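Local coordinates for protein oxidoreductase (Methanosarcina mazei, PDB 3KA7) that binds flavin-adenine dinucleotide and probably acts as an oxidoreductase of the flavin-containing amine oxidoreductase family, at residues K2-G7 against A230-D235. Numbering follows the deposited sequence.
Sequences KTVVIG and AGIIAD. With FAD (flavin-adenine dinucleotide), chain B.
One methyl group, CG2 of Ile232, makes both side-chain contacts between two strands that belong to different sheets. Ile232 CG2 lies 3.9 Å from Val4 CG2. The same methyl meets Ile6, with Ile232 CG2 4.0 Å from Ile6 CD1. Both contacts are apolar, and no hydrogen bond joins the segments. The backbones stay well apart, with 7.5 Å between the CA atoms of Val4 and Gly231. In each pair the side chains run past one another in opposite directions. Ile232 has CG1 between its backbone N and carbonyl carbon (chi1 66°). With CG1 there, CG2 stands anti to the carbonyl carbon and is the methyl that meets Val4 and Ile6. Ile6 uses its two branches differently. The longer one carries CD1 to Ile232, while Ile6 CG2 lies 4.0 Å from N1A of the FAD adenine. Gly7 CA lies 3.4 Å from O4B of the FAD ribose. Gly7 also opens a GxGxxG sequence, consistent with the dinucleotide-binding turn of a Rossmann fold. On the other segment, Ala230 and Gly231 form a classic beta bulge against strand 219-225. Val219 and Ile222 of that strand also touch Ile6, and Phe29 of strand 25-29 touches Ile232. The contact is one point where the antiparallel sheet of strands 219-225, 228-234 and 237-240 meets the parallel sheet, where strand 2-6 runs between strands 25-29 and 243-246.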
loop_
_atom_site.group_PDB
_atom_site.type_symbol
_atom_site.label_atom_id
_atom_site.label_comp_id
_atom_site.label_asym_id
_atom_site.label_seq_id
_atom_site.Cartn_x
_atom_site.Cartn_y
_atom_site.Cartn_z
ATOM N N LYS A 2 16.511 18.444 -17.802
ATOM C CA LYS A 2 17.016 18.370 -16.452
ATOM C C LYS A 2 15.798 18.169 -15.556
ATOM O O LYS A 2 14.856 18.968 -15.587
ATOM C CB LYS A 2 17.758 19.652 -16.086
ATOM C CG LYS A 2 18.561 19.544 -14.809
ATOM C CD LYS A 2 19.264 20.857 -14.455
ATOM C CE LYS A 2 20.388 21.167 -15.437
ATOM N NZ LYS A 2 20.970 22.533 -15.218
ATOM N N THR A 3 15.796 17.082 -14.798
ATOM C CA THR A 3 14.645 16.750 -13.960
ATOM C C THR A 3 15.085 16.514 -12.515
ATOM O O THR A 3 16.207 16.076 -12.246
ATOM C CB THR A 3 13.900 15.492 -14.469
ATOM O OG1 THR A 3 14.643 14.326 -14.115
ATOM C CG2 THR A 3 13.707 15.520 -15.986
ATOM N N VAL A 4 14.205 16.843 -11.579
ATOM C CA VAL A 4 14.488 16.599 -10.181
ATOM C C VAL A 4 13.295 15.874 -9.574
ATOM O O VAL A 4 12.142 16.133 -9.950
ATOM C CB VAL A 4 14.777 17.904 -9.404
ATOM C CG1 VAL A 4 16.048 18.588 -9.967
ATOM C CG2 VAL A 4 13.592 18.834 -9.468
ATOM N N VAL A 5 13.592 14.961 -8.662
ATOM C CA VAL A 5 12.566 14.210 -7.956
ATOM C C VAL A 5 12.682 14.565 -6.491
ATOM O O VAL A 5 13.776 14.515 -5.913
ATOM C CB VAL A 5 12.774 12.695 -8.132
ATOM C CG1 VAL A 5 11.721 11.919 -7.345
ATOM C CG2 VAL A 5 12.709 12.327 -9.616
ATOM N N ILE A 6 11.559 14.936 -5.882
ATOM C CA ILE A 6 11.551 15.280 -4.462
ATOM C C ILE A 6 11.084 14.059 -3.678
ATOM O O ILE A 6 9.926 13.688 -3.769
ATOM C CB ILE A 6 10.604 16.465 -4.182
ATOM C CG1 ILE A 6 10.952 17.659 -5.091
ATOM C CG2 ILE A 6 10.681 16.858 -2.706
ATOM C CD1 ILE A 6 9.937 18.784 -5.044
ATOM N N GLY A 7 11.994 13.427 -2.935
ATOM C CA GLY A 7 11.667 12.260 -2.112
ATOM C C GLY A 7 12.020 10.964 -2.819
ATOM O O GLY A 7 11.641 10.766 -3.987
ATOM N N ALA A 230 10.378 25.450 -12.277
ATOM C CA ALA A 230 11.671 25.961 -12.733
ATOM C C ALA A 230 12.831 25.390 -11.931
ATOM O O ALA A 230 14.000 25.612 -12.251
ATOM C CB ALA A 230 11.682 27.496 -12.683
ATOM N N GLY A 231 12.505 24.647 -10.877
ATOM C CA GLY A 231 13.524 24.052 -10.041
ATOM C C GLY A 231 13.079 23.892 -8.604
ATOM O O GLY A 231 11.883 23.980 -8.304
ATOM N N ILE A 232 14.046 23.641 -7.725
ATOM C CA ILE A 232 13.777 23.487 -6.303
ATOM C C ILE A 232 14.891 24.089 -5.465
ATOM O O ILE A 232 15.992 24.341 -5.957
ATOM C CB ILE A 232 13.665 22.003 -5.892
ATOM C CG1 ILE A 232 15.017 21.293 -6.049
ATOM C CG2 ILE A 232 12.564 21.305 -6.683
ATOM C CD1 ILE A 232 15.024 19.866 -5.540
ATOM N N ILE A 233 14.597 24.304 -4.191
ATOM C CA ILE A 233 15.631 24.612 -3.222
ATOM C C ILE A 233 15.788 23.430 -2.277
ATOM O O ILE A 233 14.828 23.019 -1.620
ATOM C CB ILE A 233 15.281 25.862 -2.405
ATOM C CG1 ILE A 233 15.097 27.060 -3.335
ATOM C CG2 ILE A 233 16.363 26.122 -1.363
ATOM C CD1 ILE A 233 14.567 28.298 -2.635
ATOM N N ALA A 234 16.993 22.875 -2.220
ATOM C CA ALA A 234 17.264 21.771 -1.316
ATOM C C ALA A 234 18.503 22.105 -0.511
ATOM O O ALA A 234 19.549 22.435 -1.073
ATOM C CB ALA A 234 17.454 20.486 -2.085
ATOM N N ASP A 235 18.370 22.038 0.808
ATOM C CA ASP A 235 19.426 22.475 1.715
ATOM C C ASP A 235 19.997 23.841 1.339
ATOM O O ASP A 235 21.214 24.053 1.339
ATOM C CB ASP A 235 20.519 21.414 1.849
ATOM C CG ASP A 235 20.320 20.529 3.073
ATOM O OD1 ASP A 235 19.182 20.044 3.313
ATOM O OD2 ASP A 235 21.308 20.320 3.807
HETATM P PA FAD B . 6.797 7.591 0.405
HETATM O O1A FAD B . 5.732 8.443 1.045
HETATM O O2A FAD B . 7.051 6.242 1.035
HETATM O O5B FAD B . 8.176 8.412 0.372
HETATM C C5B FAD B . 8.154 9.834 0.406
HETATM C C4B FAD B . 9.618 10.228 0.627
HETATM O O4B FAD B . 9.784 11.632 0.587
HETATM C C3B FAD B . 10.112 9.748 1.994
HETATM O O3B FAD B . 11.279 8.953 1.846
HETATM C C2B FAD B . 10.407 11.045 2.751
HETATM O O2B FAD B . 11.489 10.927 3.656
HETATM C C1B FAD B . 10.685 12.026 1.619
HETATM N N9A FAD B . 10.404 13.434 1.930
HETATM C C8A FAD B . 9.334 13.987 2.602
HETATM N N7A FAD B . 9.479 15.344 2.584
HETATM C C5A FAD B . 10.624 15.633 1.908
HETATM C C6A FAD B . 11.266 16.826 1.610
HETATM N N6A FAD B . 10.688 17.987 1.900
HETATM N N1A FAD B . 12.446 16.792 0.894
HETATM C C2A FAD B . 12.999 15.596 0.484
HETATM N N3A FAD B . 12.364 14.410 0.787
HETATM C C4A FAD B . 11.203 14.447 1.491
HETATM N N1 FAD B . 1.974 -1.438 0.073
HETATM C C2 FAD B . 2.017 -2.629 -0.632
HETATM O O2 FAD B . 2.022 -2.611 -1.870
HETATM N N3 FAD B . 2.025 -3.829 0.063
HETATM C C4 FAD B . 1.990 -3.848 1.446
HETATM O O4 FAD B . 1.998 -4.910 2.069
HETATM C C4X FAD B . 1.940 -2.656 2.154
HETATM N N5 FAD B . 1.885 -2.668 3.541
HETATM C C5X FAD B . 1.851 -1.468 4.231
HETATM C C6 FAD B . 1.812 -1.463 5.625
HETATM C C7 FAD B . 1.799 -0.261 6.323
HETATM C C7M FAD B . 1.752 -0.287 7.830
HETATM C C8 FAD B . 1.818 0.933 5.614
HETATM C C8M FAD B . 1.796 2.253 6.329
HETATM C C9 FAD B . 1.846 0.934 4.221
HETATM C C9A FAD B . 1.870 -0.271 3.525
HETATM N N10 FAD B . 1.899 -0.273 2.137
HETATM C C10 FAD B . 1.941 -1.456 1.452
HETATM C "C1'" FAD B . 1.823 0.996 1.354
HETATM C "C2'" FAD B . 3.237 1.382 0.901
HETATM O "O2'" FAD B . 4.139 1.251 1.996
HETATM C "C3'" FAD B . 3.218 2.819 0.387
HETATM O "O3'" FAD B . 2.109 2.989 -0.487
HETATM C "C4'" FAD B . 4.469 3.264 -0.365
HETATM O "O4'" FAD B . 5.655 2.937 0.331
HETATM C "C5'" FAD B . 4.391 4.782 -0.485
HETATM O "O5'" FAD B . 5.360 5.178 -1.423
HETATM P P FAD B . 5.378 6.667 -1.973
HETATM O O1P FAD B . 5.806 6.645 -3.420
HETATM O O2P FAD B . 4.076 7.394 -1.703
HETATM O O3P FAD B . 6.550 7.432 -1.179
#